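PDB 1LFP: hypothetical protein AQ_1575, which belongs to the TACO1 family and probably acts as a DNA-binding regulator of transcription. Local coordinates for residues A[145-150]-A[169-174]; A[81-86]-A[104-109]; A[89-94]-A[216-221]. One frame throughout, in Å; residues are numbered along the deposited sequence.

In the fold
Coming from the N-terminal helices, the chain enters strand 83-91, whose start opens contact 2. Before that contact closes, the strand reaches its far end at 89-94 and opens contact 3. It then returns along strand 95-103 and closes contact 2 at the start of helix 106-119, so contacts 2 and 3 cross. They share strand 83-91, with centres 23 Å apart, and tie a five-stranded mixed sheet to two of its helices. Contact 1 opens and closes within the long span of contact 3, joining loop and helix start to strand 170-175, an inner strand of a separate four-stranded sheet. Helix 212-226 finally completes contact 3 at 216-221.

Contact 1 of 3, residues A[145-150]-A[169-174]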
loop_
_atom_site.group_PDB
_atom_site.type_symbol
_atom_site.label_atom_id
_atom_site.label_comp_id
_atom_site.label_asym_id
_atom_site.label_seq_id
_atom_site.Cartn_x
_atom_site.Cartn_y
_atom_site.Cartn_z
ATOM N N LYS A 145 -3.161 -4.229 -18.627
ATOM C CA LYS A 145 -4.201 -4.456 -19.619
ATOM C C LYS A 145 -4.471 -3.261 -20.504
ATOM O O LYS A 145 -4.711 -3.405 -21.699
ATOM C CB LYS A 145 -5.509 -4.816 -18.919
ATOM C CG LYS A 145 -5.533 -6.176 -18.262
ATOM C CD LYS A 145 -6.769 -6.305 -17.390
ATOM C CE LYS A 145 -7.064 -7.761 -17.026
ATOM N NZ LYS A 145 -7.747 -8.476 -18.145
ATOM N N GLU A 146 -4.423 -2.077 -19.908
ATOM C CA GLU A 146 -4.731 -0.862 -20.632
ATOM C C GLU A 146 -3.567 -0.131 -21.300
ATOM O O GLU A 146 -3.783 0.833 -22.039
ATOM C CB GLU A 146 -5.482 0.093 -19.700
ATOM C CG GLU A 146 -6.897 -0.374 -19.299
ATOM C CD GLU A 146 -7.884 -0.434 -20.474
ATOM O OE1 GLU A 146 -7.679 0.292 -21.472
ATOM O OE2 GLU A 146 -8.880 -1.191 -20.396
ATOM N N VAL A 147 -2.338 -0.570 -21.071
ATOM C CA VAL A 147 -1.205 0.093 -21.709
ATOM C C VAL A 147 -0.298 -0.914 -22.395
ATOM O O VAL A 147 -0.768 -1.892 -22.971
ATOM C CB VAL A 147 -0.369 0.895 -20.697
ATOM C CG1 VAL A 147 -1.240 1.941 -20.001
ATOM C CG2 VAL A 147 0.262 -0.046 -19.687
ATOM N N SER A 148 1.003 -0.675 -22.325
ATOM C CA SER A 148 1.971 -1.552 -22.958
ATOM C C SER A 148 3.264 -1.480 -22.171
ATOM O O SER A 148 3.512 -0.499 -21.468
ATOM C CB SER A 148 2.199 -1.081 -24.387
ATOM O OG SER A 148 1.117 -0.257 -24.790
ATOM N N GLU A 149 4.082 -2.520 -22.268
ATOM C CA GLU A 149 5.346 -2.505 -21.551
ATOM C C GLU A 149 6.163 -1.368 -22.140
ATOM O O GLU A 149 6.669 -0.513 -21.416
ATOM C CB GLU A 149 6.110 -3.818 -21.743
ATOM C CG GLU A 149 6.111 -4.760 -20.555
ATOM C CD GLU A 149 4.813 -5.525 -20.416
ATOM O OE1 GLU A 149 3.770 -4.889 -20.161
ATOM O OE2 GLU A 149 4.833 -6.766 -20.569
ATOM N N GLU A 150 6.243 -1.347 -23.468
ATOM C CA GLU A 150 7.034 -0.355 -24.183
ATOM C C GLU A 150 6.627 1.103 -23.991
ATOM O O GLU A 150 7.444 1.931 -23.589
ATOM C CB GLU A 150 7.043 -0.674 -25.676
ATOM C CG GLU A 150 8.042 0.162 -26.467
ATOM C CD GLU A 150 7.916 -0.029 -27.966
ATOM O OE1 GLU A 150 8.720 0.569 -28.712
ATOM O OE2 GLU A 150 7.014 -0.774 -28.398
ATOM N N GLU A 169 -0.057 -7.828 -14.443
ATOM C CA GLU A 169 -1.354 -7.230 -14.198
ATOM C C GLU A 169 -1.211 -5.736 -13.968
ATOM O O GLU A 169 -2.069 -4.942 -14.343
ATOM C CB GLU A 169 -1.955 -7.887 -12.966
ATOM C CG GLU A 169 -0.908 -8.168 -11.904
ATOM C CD GLU A 169 -1.330 -9.274 -10.967
ATOM O OE1 GLU A 169 -0.544 -9.637 -10.059
ATOM O OE2 GLU A 169 -2.457 -9.784 -11.145
ATOM N N VAL A 170 -0.119 -5.356 -13.323
ATOM C CA VAL A 170 0.101 -3.957 -13.059
ATOM C C VAL A 170 1.562 -3.570 -13.196
ATOM O O VAL A 170 2.485 -4.362 -12.952
ATOM C CB VAL A 170 -0.430 -3.564 -11.657
ATOM C CG1 VAL A 170 0.374 -4.264 -10.559
ATOM C CG2 VAL A 170 -0.372 -2.071 -11.492
ATOM N N HIS A 171 1.764 -2.340 -13.629
ATOM C CA HIS A 171 3.102 -1.817 -13.787
ATOM C C HIS A 171 3.268 -0.925 -12.583
ATOM O O HIS A 171 2.313 -0.320 -12.127
ATOM C CB HIS A 171 3.201 -1.041 -15.098
ATOM C CG HIS A 171 2.959 -1.887 -16.316
ATOM N ND1 HIS A 171 3.583 -3.102 -16.514
ATOM C CD2 HIS A 171 2.213 -1.662 -17.425
ATOM C CE1 HIS A 171 3.236 -3.583 -17.696
ATOM N NE2 HIS A 171 2.407 -2.727 -18.271
ATOM N N ILE A 172 4.474 -0.886 -12.036
ATOM C CA ILE A 172 4.743 -0.087 -10.869
ATOM C C ILE A 172 5.767 0.988 -11.150
ATOM O O ILE A 172 6.825 0.724 -11.712
ATOM C CB ILE A 172 5.278 -0.963 -9.742
ATOM C CG1 ILE A 172 4.180 -1.920 -9.280
ATOM C CG2 ILE A 172 5.826 -0.097 -8.628
ATOM C CD1 ILE A 172 4.691 -3.029 -8.364
ATOM N N ILE A 173 5.469 2.203 -10.702
ATOM C CA ILE A 173 6.371 3.315 -10.904
ATOM C C ILE A 173 6.679 3.926 -9.562
ATOM O O ILE A 173 5.764 4.212 -8.790
ATOM C CB ILE A 173 5.726 4.380 -11.808
ATOM C CG1 ILE A 173 5.611 3.821 -13.230
ATOM C CG2 ILE A 173 6.574 5.680 -11.803
ATOM C CD1 ILE A 173 4.766 4.678 -14.170
ATOM N N TYR A 174 7.970 4.090 -9.262
ATOM C CA TYR A 174 8.351 4.701 -8.003
ATOM C C TYR A 174 8.823 6.099 -8.248
ATOM O O TYR A 174 9.438 6.374 -9.280
ATOM C CB TYR A 174 9.502 3.952 -7.344
ATOM C CG TYR A 174 9.100 2.667 -6.728
ATOM C CD1 TYR A 174 8.601 2.640 -5.432
ATOM C CD2 TYR A 174 9.244 1.470 -7.403
ATOM C CE1 TYR A 174 8.267 1.475 -4.827
ATOM C CE2 TYR A 174 8.910 0.266 -6.788
ATOM C CZ TYR A 174 8.425 0.283 -5.496
ATOM O OH TYR A 174 8.128 -0.886 -4.843
#
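Lys145 comes alongside Glu169 where the two segments begin, their CA atoms 6.7 Å apart. The approach here is of backbone to backbone, next to the main-chain pairing of Glu169 with Ala144. Further on, Val147 turns its side chain to the strand. With chi1 at -58°, CG1 lies beside the backbone N, anti to the carbonyl carbon, and CG2 falls between the two; CG2 butts against the edge of the His171 ring in the ring plane, 3.4 Å from His171 CD2. The carbonyl of Ser148 lies obliquely to this ring, Ser148 O 4.1 Å from His171 NE2. Ser148 occupies the N-cap position of helix 149-159, but its hydroxyl bonds to Glu151 instead of capping the helix. Glu149 starts the helix, and its chain, bent at chi2 (78°), brings the carboxylate back to the imidazole. Carboxylate and ring planes stand 71° apart. The modelled position of Glu149 OE1 is too close to the ring to be trusted, and no bond is claimed for it. His171 ND1 accepts from Gly167 N, which fixes the ring's rotation. The segments belong to a beta-alpha-beta-beta-alpha-beta unit with strand order 2-3-1-4, the topology of the ferredoxin-like fold. Strand 170-175 lies between strands 134-143 and 163-165, antiparallel to both, and Val147 and His171 both rest on Val142. Helix 149-159 follows alongside, setting Leu152 against His171 and Ala156 against Ile173.

Contact 2 of 3, residues A[81-86]-A[104-109]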
loop_
_atom_site.group_PDB
_atom_site.type_symbol
_atom_site.label_atom_id
_atom_site.label_comp_id
_atom_site.label_asym_id
_atom_site.label_seq_id
_atom_site.Cartn_x
_atom_site.Cartn_y
_atom_site.Cartn_z
ATOM N N GLN A 81 -10.384 9.213 16.537
ATOM C CA GLN A 81 -8.966 9.009 16.787
ATOM C C GLN A 81 -8.231 8.074 15.833
ATOM O O GLN A 81 -7.554 7.162 16.292
ATOM C CB GLN A 81 -8.759 8.461 18.198
ATOM C CG GLN A 81 -9.526 9.154 19.295
ATOM C CD GLN A 81 -9.497 8.352 20.578
ATOM O OE1 GLN A 81 -8.433 7.929 21.033
ATOM N NE2 GLN A 81 -10.665 8.134 21.170
ATOM N N PHE A 82 -8.355 8.266 14.525
ATOM C CA PHE A 82 -7.615 7.401 13.604
ATOM C C PHE A 82 -6.230 7.998 13.352
ATOM O O PHE A 82 -6.114 9.169 12.973
ATOM C CB PHE A 82 -8.340 7.262 12.259
ATOM C CG PHE A 82 -9.334 6.150 12.213
ATOM C CD1 PHE A 82 -8.926 4.826 12.335
ATOM C CD2 PHE A 82 -10.689 6.422 12.076
ATOM C CE1 PHE A 82 -9.844 3.789 12.330
ATOM C CE2 PHE A 82 -11.618 5.397 12.070
ATOM C CZ PHE A 82 -11.196 4.068 12.199
ATOM N N GLU A 83 -5.177 7.203 13.572
ATOM C CA GLU A 83 -3.816 7.683 13.309
ATOM C C GLU A 83 -3.037 6.602 12.554
ATOM O O GLU A 83 -3.397 5.428 12.610
ATOM C CB GLU A 83 -3.066 7.996 14.604
ATOM C CG GLU A 83 -2.014 9.119 14.491
ATOM C CD GLU A 83 -1.158 9.072 13.218
ATOM O OE1 GLU A 83 -1.621 9.545 12.149
ATOM O OE2 GLU A 83 -0.017 8.556 13.292
ATOM N N GLU A 84 -1.983 7.018 11.864
ATOM C CA GLU A 84 -1.114 6.102 11.097
ATOM C C GLU A 84 0.020 5.629 11.989
ATOM O O GLU A 84 0.667 6.446 12.642
ATOM C CB GLU A 84 -0.519 6.792 9.870
ATOM C CG GLU A 84 -1.523 7.414 8.919
ATOM C CD GLU A 84 -0.904 7.882 7.613
ATOM O OE1 GLU A 84 -1.111 7.205 6.585
ATOM O OE2 GLU A 84 -0.212 8.926 7.594
ATOM N N VAL A 85 0.246 4.320 12.038
ATOM C CA VAL A 85 1.319 3.768 12.857
ATOM C C VAL A 85 2.146 2.868 11.944
ATOM O O VAL A 85 1.596 2.239 11.063
ATOM C CB VAL A 85 0.756 2.945 14.056
ATOM C CG1 VAL A 85 -0.256 1.943 13.583
ATOM C CG2 VAL A 85 1.882 2.230 14.793
ATOM N N ILE A 86 3.453 2.856 12.144
ATOM C CA ILE A 86 4.316 2.009 11.349
ATOM C C ILE A 86 4.848 0.919 12.218
ATOM O O ILE A 86 5.465 1.186 13.255
ATOM C CB ILE A 86 5.483 2.804 10.770
ATOM C CG1 ILE A 86 4.909 3.902 9.879
ATOM C CG2 ILE A 86 6.428 1.872 10.014
ATOM C CD1 ILE A 86 3.868 3.359 8.959
ATOM N N ASP A 104 -7.617 3.155 15.329
ATOM C CA ASP A 104 -8.185 4.041 16.342
ATOM C C ASP A 104 -7.851 3.517 17.733
ATOM O O ASP A 104 -8.326 4.050 18.733
ATOM C CB ASP A 104 -9.710 4.127 16.194
ATOM C CG ASP A 104 -10.414 2.840 16.608
ATOM O OD1 ASP A 104 -11.626 2.892 16.924
ATOM O OD2 ASP A 104 -9.766 1.772 16.615
ATOM N N ASN A 105 -7.045 2.456 17.786
ATOM C CA ASN A 105 -6.640 1.855 19.045
ATOM C C ASN A 105 -5.310 1.130 18.852
ATOM O O ASN A 105 -5.269 -0.082 18.651
ATOM C CB ASN A 105 -7.699 0.857 19.515
ATOM C CG ASN A 105 -7.542 0.489 20.966
ATOM O OD1 ASN A 105 -6.453 0.137 21.428
ATOM N ND2 ASN A 105 -8.637 0.571 21.702
ATOM N N ARG A 106 -4.224 1.888 18.895
ATOM C CA ARG A 106 -2.881 1.350 18.736
ATOM C C ARG A 106 -2.542 0.088 19.528
ATOM O O ARG A 106 -1.958 -0.851 18.986
ATOM C CB ARG A 106 -1.859 2.441 19.072
ATOM C CG ARG A 106 -1.403 3.251 17.878
ATOM C CD ARG A 106 -0.685 4.520 18.305
ATOM N NE ARG A 106 -1.621 5.613 18.539
ATOM C CZ ARG A 106 -2.318 6.223 17.583
ATOM N NH1 ARG A 106 -2.183 5.855 16.318
ATOM N NH2 ARG A 106 -3.174 7.188 17.898
ATOM N N ASN A 107 -2.885 0.059 20.815
ATOM C CA ASN A 107 -2.586 -1.110 21.648
ATOM C C ASN A 107 -3.240 -2.366 21.071
ATOM O O ASN A 107 -2.642 -3.448 21.042
ATOM C CB ASN A 107 -3.076 -0.858 23.082
ATOM C CG ASN A 107 -2.831 -2.032 24.012
ATOM O OD1 ASN A 107 -1.712 -2.549 24.122
ATOM N ND2 ASN A 107 -3.886 -2.454 24.707
ATOM N N ARG A 108 -4.469 -2.198 20.601
ATOM C CA ARG A 108 -5.250 -3.285 20.033
ATOM C C ARG A 108 -4.564 -3.805 18.772
ATOM O O ARG A 108 -4.282 -4.999 18.650
ATOM C CB ARG A 108 -6.652 -2.775 19.697
ATOM C CG ARG A 108 -7.739 -3.790 19.965
ATOM C CD ARG A 108 -8.541 -4.116 18.724
ATOM N NE ARG A 108 -9.100 -2.947 18.052
ATOM C CZ ARG A 108 -8.447 -2.215 17.153
ATOM N NH1 ARG A 108 -7.209 -2.527 16.830
ATOM N NH2 ARG A 108 -9.032 -1.193 16.550
ATOM N N THR A 109 -4.299 -2.886 17.861
ATOM C CA THR A 109 -3.632 -3.222 16.608
ATOM C C THR A 109 -2.261 -3.856 16.841
ATOM O O THR A 109 -1.899 -4.846 16.196
ATOM C CB THR A 109 -3.465 -1.992 15.747
ATOM O OG1 THR A 109 -4.744 -1.386 15.554
ATOM C CG2 THR A 109 -2.920 -2.360 14.374
HETATM O O HOH W 1 -6.871 5.176 21.406
#
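Phe82 offers one face of its ring to Asp104, whose CB sits over it in a CH-pi contact, 4.2 Å from the Phe82 ring centroid and 22° off the normal. The carboxylate of Asp104 is turned nearly parallel to the ring, the planes differing by 21°. With chi1 at 71°, the Asp104 CG is placed between its backbone N and carbonyl carbon, and the group runs on past the ring to a salt bridge, Asp104 OD2 to Arg108 NH2 at 3.1 Å. That arginine also pairs with Glu112 and Asp230. The main chains are drawn close beside the ring: Asp104 CA points its hydrogen at Gln81 O, 3.2 Å away. One water adds a looser link, donating to both Gln81 OE1 and Asp104 O.

This is the open end of a beta hairpin. Strands 83-91 and 95-103 pair antiparallel, Glu83 with Thr103 and Val85 with Ala101, and the second strand runs straight into helix 106-119. Strand 123-124, after that helix, adds on beyond strand 83-91, so the helix makes a split beta-alpha-beta unit over the mixed sheet. Asn105 is its N-cap, with Asn105 OD1 accepting from Arg108 N at 3.2 Å from above the carbonyl plane.

Arg106, in the first turn, folds back at chi3 to bring its guanidinium across Glu83, whose backbone CA lies at the group's edge. Glu83 OE2 is 4.6 Å from Arg106 NH1 and well out of the guanidinium plane, an attraction of charges alone; the exact place of NH1 is doubtful. Nearer the backbone, Arg106 CG approaches Val85 CB at 4.4 Å. Phe82 also packs on Arg30 and Ile33 of helix 21-39.

Contact 3 of 3, residues A[89-94]-A[216-221]; sequences GYAPGG and QKVIKL
The end of strand 83-91 and the turn after it come up against one side of helix 212-226, closest in backbone at Ala91 and Val218, whose CA atoms are 5.7 Å apart. Pro92 does most of the touching. The proline ring runs obliquely across the Lys217 and Leu221 side chains, Pro92 CG reaching Lys217 CB at 3.5 Å and Val218 CG2 at a looser 4.2 Å. Only the root of Lys217 takes part; beyond CG the chain is extended and carries its amine away. Leu221, one turn further along, raises CD1 toward both Ala91 and Pro92, 3.8 Å from Ala91 CB and 3.9 Å from Pro92 CD. Its CG lies roughly anti to the backbone N (chi1 -150°), which sends the branch up from the helix to the strand end. Ala91 CB thus has two neighbours, Leu221 CD1 and, farther off, Val218 CG1.

Residues 91-94 form the tight turn of the hairpin made by strands 83-91 and 95-103. Pro92 and Gly93 have the backbone angles of a type II turn, closed by a weak bond from Gly94 N to Ala91 O. Gly93, at phi 91°, suits the third position, where a CB would press on the preceding carbonyl oxygen. That oxygen, Pro92 O, is tightly met by a methyl, Val218 CG2, at 3.2 Å; it is buried and has no polar partner in the model. Helix 212-226 connects the adjacent parallel strands 207-208 and 231-239, making a beta-alpha-beta crossover on the same mixed sheet. Leu221 also touches Val116 and Phe117 of helix 106-119, so the two helices of this sheet meet beside the hairpin. Tyr90 turns away from helix 212-226, its hydroxyl bonded to Cys129 O.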
loop_
_atom_site.group_PDB
_atom_site.type_symbol
_atom_site.label_atom_id
_atom_site.label_comp_id
_atom_site.label_asym_id
_atom_site.label_seq_id
_atom_site.Cartn_x
_atom_site.Cartn_y
_atom_site.Cartn_z
ATOM N N GLY A 89 9.154 -5.420 11.809
ATOM C CA GLY A 89 9.498 -6.694 12.388
ATOM C C GLY A 89 10.129 -7.604 11.353
ATOM O O GLY A 89 10.431 -7.199 10.188
ATOM N N TYR A 90 10.328 -8.851 11.763
ATOM C CA TYR A 90 10.980 -9.819 10.892
ATOM C C TYR A 90 10.141 -11.067 10.710
ATOM O O TYR A 90 9.472 -11.529 11.643
ATOM C CB TYR A 90 12.340 -10.210 11.492
ATOM C CG TYR A 90 13.424 -9.176 11.318
ATOM C CD1 TYR A 90 14.272 -9.198 10.210
ATOM C CD2 TYR A 90 13.545 -8.104 12.210
ATOM C CE1 TYR A 90 15.202 -8.192 9.989
ATOM C CE2 TYR A 90 14.460 -7.098 11.999
ATOM C CZ TYR A 90 15.295 -7.134 10.891
ATOM O OH TYR A 90 16.233 -6.125 10.712
ATOM N N ALA A 91 10.159 -11.583 9.492
ATOM C CA ALA A 91 9.455 -12.814 9.153
ATOM C C ALA A 91 10.540 -13.878 9.100
ATOM O O ALA A 91 11.732 -13.572 9.151
ATOM C CB ALA A 91 8.800 -12.681 7.786
ATOM N N PRO A 92 10.150 -15.147 8.982
ATOM C CA PRO A 92 11.170 -16.196 8.926
ATOM C C PRO A 92 12.124 -16.078 7.747
ATOM O O PRO A 92 11.741 -15.636 6.670
ATOM C CB PRO A 92 10.343 -17.488 8.915
ATOM C CG PRO A 92 8.955 -17.058 8.561
ATOM C CD PRO A 92 8.808 -15.718 9.190
ATOM N N GLY A 93 13.386 -16.439 7.955
ATOM C CA GLY A 93 14.344 -16.333 6.868
ATOM C C GLY A 93 15.032 -14.978 6.881
ATOM O O GLY A 93 15.707 -14.607 5.924
ATOM N N GLY A 94 14.831 -14.231 7.961
ATOM C CA GLY A 94 15.467 -12.926 8.101
ATOM C C GLY A 94 14.905 -11.818 7.215
ATOM O O GLY A 94 15.579 -10.796 6.960
ATOM N N GLN A 216 6.966 -20.092 2.211
ATOM C CA GLN A 216 5.539 -20.201 2.463
ATOM C C GLN A 216 5.122 -19.540 3.753
ATOM O O GLN A 216 4.018 -19.002 3.841
ATOM C CB GLN A 216 5.121 -21.666 2.493
ATOM C CG GLN A 216 3.643 -21.882 2.243
ATOM C CD GLN A 216 3.387 -23.076 1.337
ATOM O OE1 GLN A 216 2.252 -23.340 0.933
ATOM N NE2 GLN A 216 4.453 -23.804 1.006
ATOM N N LYS A 217 5.993 -19.589 4.757
ATOM C CA LYS A 217 5.692 -18.994 6.055
ATOM C C LYS A 217 5.699 -17.490 5.890
ATOM O O LYS A 217 4.807 -16.810 6.376
ATOM C CB LYS A 217 6.735 -19.384 7.101
ATOM C CG LYS A 217 6.825 -20.884 7.355
ATOM C CD LYS A 217 7.938 -21.183 8.342
ATOM C CE LYS A 217 7.959 -22.656 8.730
ATOM N NZ LYS A 217 9.114 -22.942 9.633
ATOM N N VAL A 218 6.708 -16.985 5.188
ATOM C CA VAL A 218 6.797 -15.544 4.934
ATOM C C VAL A 218 5.523 -15.049 4.270
ATOM O O VAL A 218 4.918 -14.083 4.729
ATOM C CB VAL A 218 7.958 -15.218 4.005
ATOM C CG1 VAL A 218 7.999 -13.706 3.722
ATOM C CG2 VAL A 218 9.243 -15.700 4.625
ATOM N N ILE A 219 5.131 -15.702 3.174
ATOM C CA ILE A 219 3.932 -15.314 2.434
ATOM C C ILE A 219 2.660 -15.395 3.261
ATOM O O ILE A 219 1.791 -14.547 3.141
ATOM C CB ILE A 219 3.762 -16.174 1.135
ATOM C CG1 ILE A 219 4.936 -15.930 0.190
ATOM C CG2 ILE A 219 2.465 -15.836 0.449
ATOM C CD1 ILE A 219 4.889 -16.754 -1.082
ATOM N N LYS A 220 2.528 -16.412 4.100
ATOM C CA LYS A 220 1.328 -16.509 4.919
ATOM C C LYS A 220 1.287 -15.373 5.933
ATOM O O LYS A 220 0.228 -14.831 6.259
ATOM C CB LYS A 220 1.287 -17.856 5.640
ATOM C CG LYS A 220 0.855 -19.013 4.744
ATOM C CD LYS A 220 0.622 -20.282 5.559
ATOM C CE LYS A 220 0.062 -21.405 4.700
ATOM N NZ LYS A 220 0.931 -21.665 3.519
ATOM N N LEU A 221 2.448 -15.016 6.438
ATOM C CA LEU A 221 2.522 -13.948 7.416
ATOM C C LEU A 221 2.037 -12.653 6.778
ATOM O O LEU A 221 1.173 -11.971 7.331
ATOM C CB LEU A 221 3.970 -13.797 7.895
ATOM C CG LEU A 221 4.159 -13.289 9.309
ATOM C CD1 LEU A 221 5.627 -13.465 9.707
ATOM C CD2 LEU A 221 3.730 -11.839 9.396
#